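PDB 6I5V: solute Binding Protein, BlMnBP1 in complex with mannotrisoe from Bifidobacterium animalis subsp. lactis, which binds manno-oligosaccharides such as mannotriose as a solute-binding protein of an ABC transporter, probably handing them on for uptake. Local coordinates for residues T175-D180 and E241-T246. Numbering follows the deposited sequence.
Sequences TNFVED and EDYSTT. With ZN (zinc ion), chain C.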
loop_
_atom_site.group_PDB
_atom_site.type_symbol
_atom_site.label_atom_id
_atom_site.label_comp_id
_atom_site.label_asym_id
_atom_site.label_seq_id
_atom_site.Cartn_x
_atom_site.Cartn_y
_atom_site.Cartn_z
ATOM N N THR A 175 -0.641 -11.791 11.933
ATOM C CA THR A 175 -0.579 -11.858 10.473
ATOM C C THR A 175 -1.703 -11.064 9.792
ATOM O O THR A 175 -1.550 -10.655 8.639
ATOM C CB THR A 175 -0.685 -13.300 9.967
ATOM O OG1 THR A 175 -1.991 -13.822 10.297
ATOM C CG2 THR A 175 0.440 -14.186 10.531
ATOM N N ASN A 176 -2.833 -10.880 10.492
ATOM C CA ASN A 176 -4.115 -10.458 9.901
ATOM C C ASN A 176 -4.470 -11.321 8.690
ATOM O O ASN A 176 -4.970 -10.834 7.682
ATOM C CB ASN A 176 -4.097 -8.961 9.568
ATOM C CG ASN A 176 -4.591 -8.117 10.726
ATOM O OD1 ASN A 176 -5.710 -8.301 11.217
ATOM N ND2 ASN A 176 -3.743 -7.265 11.224
ATOM N N PHE A 177 -4.187 -12.622 8.800
ATOM C CA PHE A 177 -4.419 -13.601 7.745
ATOM C C PHE A 177 -5.769 -13.441 7.016
ATOM O O PHE A 177 -5.783 -13.509 5.778
ATOM C CB PHE A 177 -4.291 -15.003 8.333
ATOM C CG PHE A 177 -4.673 -16.106 7.383
ATOM C CD1 PHE A 177 -5.998 -16.497 7.245
ATOM C CD2 PHE A 177 -3.703 -16.765 6.644
ATOM C CE1 PHE A 177 -6.338 -17.531 6.364
ATOM C CE2 PHE A 177 -4.034 -17.785 5.769
ATOM C CZ PHE A 177 -5.346 -18.172 5.628
ATOM N N VAL A 178 -6.891 -13.199 7.728
ATOM C CA VAL A 178 -8.186 -13.190 7.038
ATOM C C VAL A 178 -8.346 -11.979 6.115
ATOM O O VAL A 178 -9.160 -12.025 5.182
ATOM C CB VAL A 178 -9.429 -13.259 7.964
ATOM C CG1 VAL A 178 -9.295 -14.354 9.026
ATOM C CG2 VAL A 178 -9.740 -11.961 8.606
ATOM N N GLU A 179 -7.620 -10.886 6.349
ATOM C CA GLU A 179 -7.628 -9.757 5.415
ATOM C C GLU A 179 -6.701 -10.047 4.229
ATOM O O GLU A 179 -5.466 -9.923 4.350
ATOM C CB GLU A 179 -7.196 -8.466 6.112
ATOM C CG GLU A 179 -8.124 -7.933 7.223
ATOM C CD GLU A 179 -9.614 -7.752 6.777
ATOM O OE1 GLU A 179 -9.880 -7.137 5.732
ATOM O OE2 GLU A 179 -10.506 -8.211 7.503
ATOM N N ASP A 180 -7.299 -10.356 3.066
ATOM C CA ASP A 180 -6.524 -10.599 1.842
ATOM C C ASP A 180 -5.500 -9.481 1.586
ATOM O O ASP A 180 -4.372 -9.735 1.140
ATOM C CB ASP A 180 -7.450 -10.714 0.613
ATOM C CG ASP A 180 -8.366 -11.949 0.626
ATOM O OD1 ASP A 180 -8.336 -12.739 1.579
ATOM O OD2 ASP A 180 -9.148 -12.116 -0.339
ATOM N N GLU A 241 -2.346 -17.608 17.622
ATOM C CA GLU A 241 -2.588 -19.034 17.784
ATOM C C GLU A 241 -3.444 -19.580 16.655
ATOM O O GLU A 241 -3.219 -20.704 16.194
ATOM C CB GLU A 241 -3.251 -19.295 19.140
ATOM C CG GLU A 241 -3.697 -20.720 19.361
ATOM C CD GLU A 241 -2.747 -21.503 20.234
ATOM O OE1 GLU A 241 -1.505 -21.367 20.056
ATOM O OE2 GLU A 241 -3.257 -22.242 21.113
ATOM N N ASP A 242 -4.424 -18.804 16.200
ATOM C CA ASP A 242 -5.405 -19.257 15.210
ATOM C C ASP A 242 -5.462 -18.267 14.046
ATOM O O ASP A 242 -6.188 -17.273 14.098
ATOM C CB ASP A 242 -6.785 -19.413 15.867
ATOM C CG ASP A 242 -7.804 -20.032 14.940
ATOM O OD1 ASP A 242 -7.449 -20.304 13.774
ATOM O OD2 ASP A 242 -8.961 -20.260 15.385
ATOM N N TYR A 243 -4.721 -18.547 12.979
ATOM C CA TYR A 243 -4.692 -17.623 11.856
ATOM C C TYR A 243 -6.065 -17.498 11.182
ATOM O O TYR A 243 -6.396 -16.427 10.675
ATOM C CB TYR A 243 -3.619 -18.049 10.844
ATOM C CG TYR A 243 -3.808 -19.397 10.148
ATOM C CD1 TYR A 243 -4.707 -19.536 9.126
ATOM C CD2 TYR A 243 -3.023 -20.503 10.459
ATOM C CE1 TYR A 243 -4.879 -20.741 8.468
ATOM C CE2 TYR A 243 -3.200 -21.726 9.795
ATOM C CZ TYR A 243 -4.152 -21.812 8.798
ATOM O OH TYR A 243 -4.387 -22.960 8.071
ATOM N N SER A 244 -6.878 -18.562 11.182
ATOM C CA SER A 244 -8.172 -18.528 10.503
ATOM C C SER A 244 -9.162 -17.525 11.098
ATOM O O SER A 244 -10.163 -17.203 10.433
ATOM C CB SER A 244 -8.800 -19.929 10.506
ATOM O OG SER A 244 -9.235 -20.319 11.821
ATOM N N THR A 245 -8.923 -17.007 12.306
ATOM C CA THR A 245 -9.867 -16.087 12.937
ATOM C C THR A 245 -9.237 -14.742 13.304
ATOM O O THR A 245 -9.734 -14.043 14.189
ATOM C CB THR A 245 -10.512 -16.730 14.175
ATOM O OG1 THR A 245 -9.531 -16.930 15.185
ATOM C CG2 THR A 245 -11.251 -18.094 13.805
ATOM N N THR A 246 -8.218 -14.292 12.572
ATOM C CA THR A 246 -7.689 -12.970 12.864
ATOM C C THR A 246 -8.776 -11.940 12.634
ATOM O O THR A 246 -9.703 -12.161 11.844
ATOM C CB THR A 246 -6.448 -12.656 12.003
ATOM O OG1 THR A 246 -6.778 -12.640 10.605
ATOM C CG2 THR A 246 -5.336 -13.722 12.249
HETATM ZN ZN ZN C . -9.939 -14.083 1.766
HETATM O O HOH W 1 -7.466 -10.176 10.047
HETATM O O HOH W 2 -9.604 -14.303 3.648
HETATM O O HOH W 3 -11.335 -14.638 0.214
HETATM O O HOH W 4 -11.230 -12.669 2.380
HETATM O O HOH W 5 -8.785 -15.533 1.111
#
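N176 and F177 draw closest to T246 and Y243, with CA atoms 5.3 Å and 5.8 Å apart respectively, where the type I turn N176–E179, between strand 171-173 and helix 180-184, meets the loop before helix 248-256. The T246 side chain grips the turn's backbone: V178 N donates to T246 OG1 at 2.9 Å in a nearly straight bond (178°). The T246 torsion sets OG1 between its own backbone N and carbonyl carbon (chi1 62°), facing the turn. A water lying 2.6 Å from T246 OG1 also donates to N176 OD1, adding a bridged link about 9 Å from a bound mannopyranose, measured from the N176 side chain. The V178 side chain runs antiparallel to that of T246, its CG1 packing against S244 O at 3.3 Å. Beside this polar joint, Y243 turns an edge to the F177 ring in an edge-to-face pair, centroids 4.7 Å apart and planes at 53°; Y243 CD1 lies over the ring centre, 3.6 Å above its plane. An alanine in place of F177 would probably leave the Y243 edge without its aromatic face and open a gap beside V398 and V399. T175 OG1 accepts from F177 N in an ST turn and is also hydrogen-bonded to E240 OE2. D180 OD1 binds zinc, and a zinc-bound water donates to V178 O. One hydroxyl thus ties the turn to the second loop, while an aromatic pair seats both against helix 392-403.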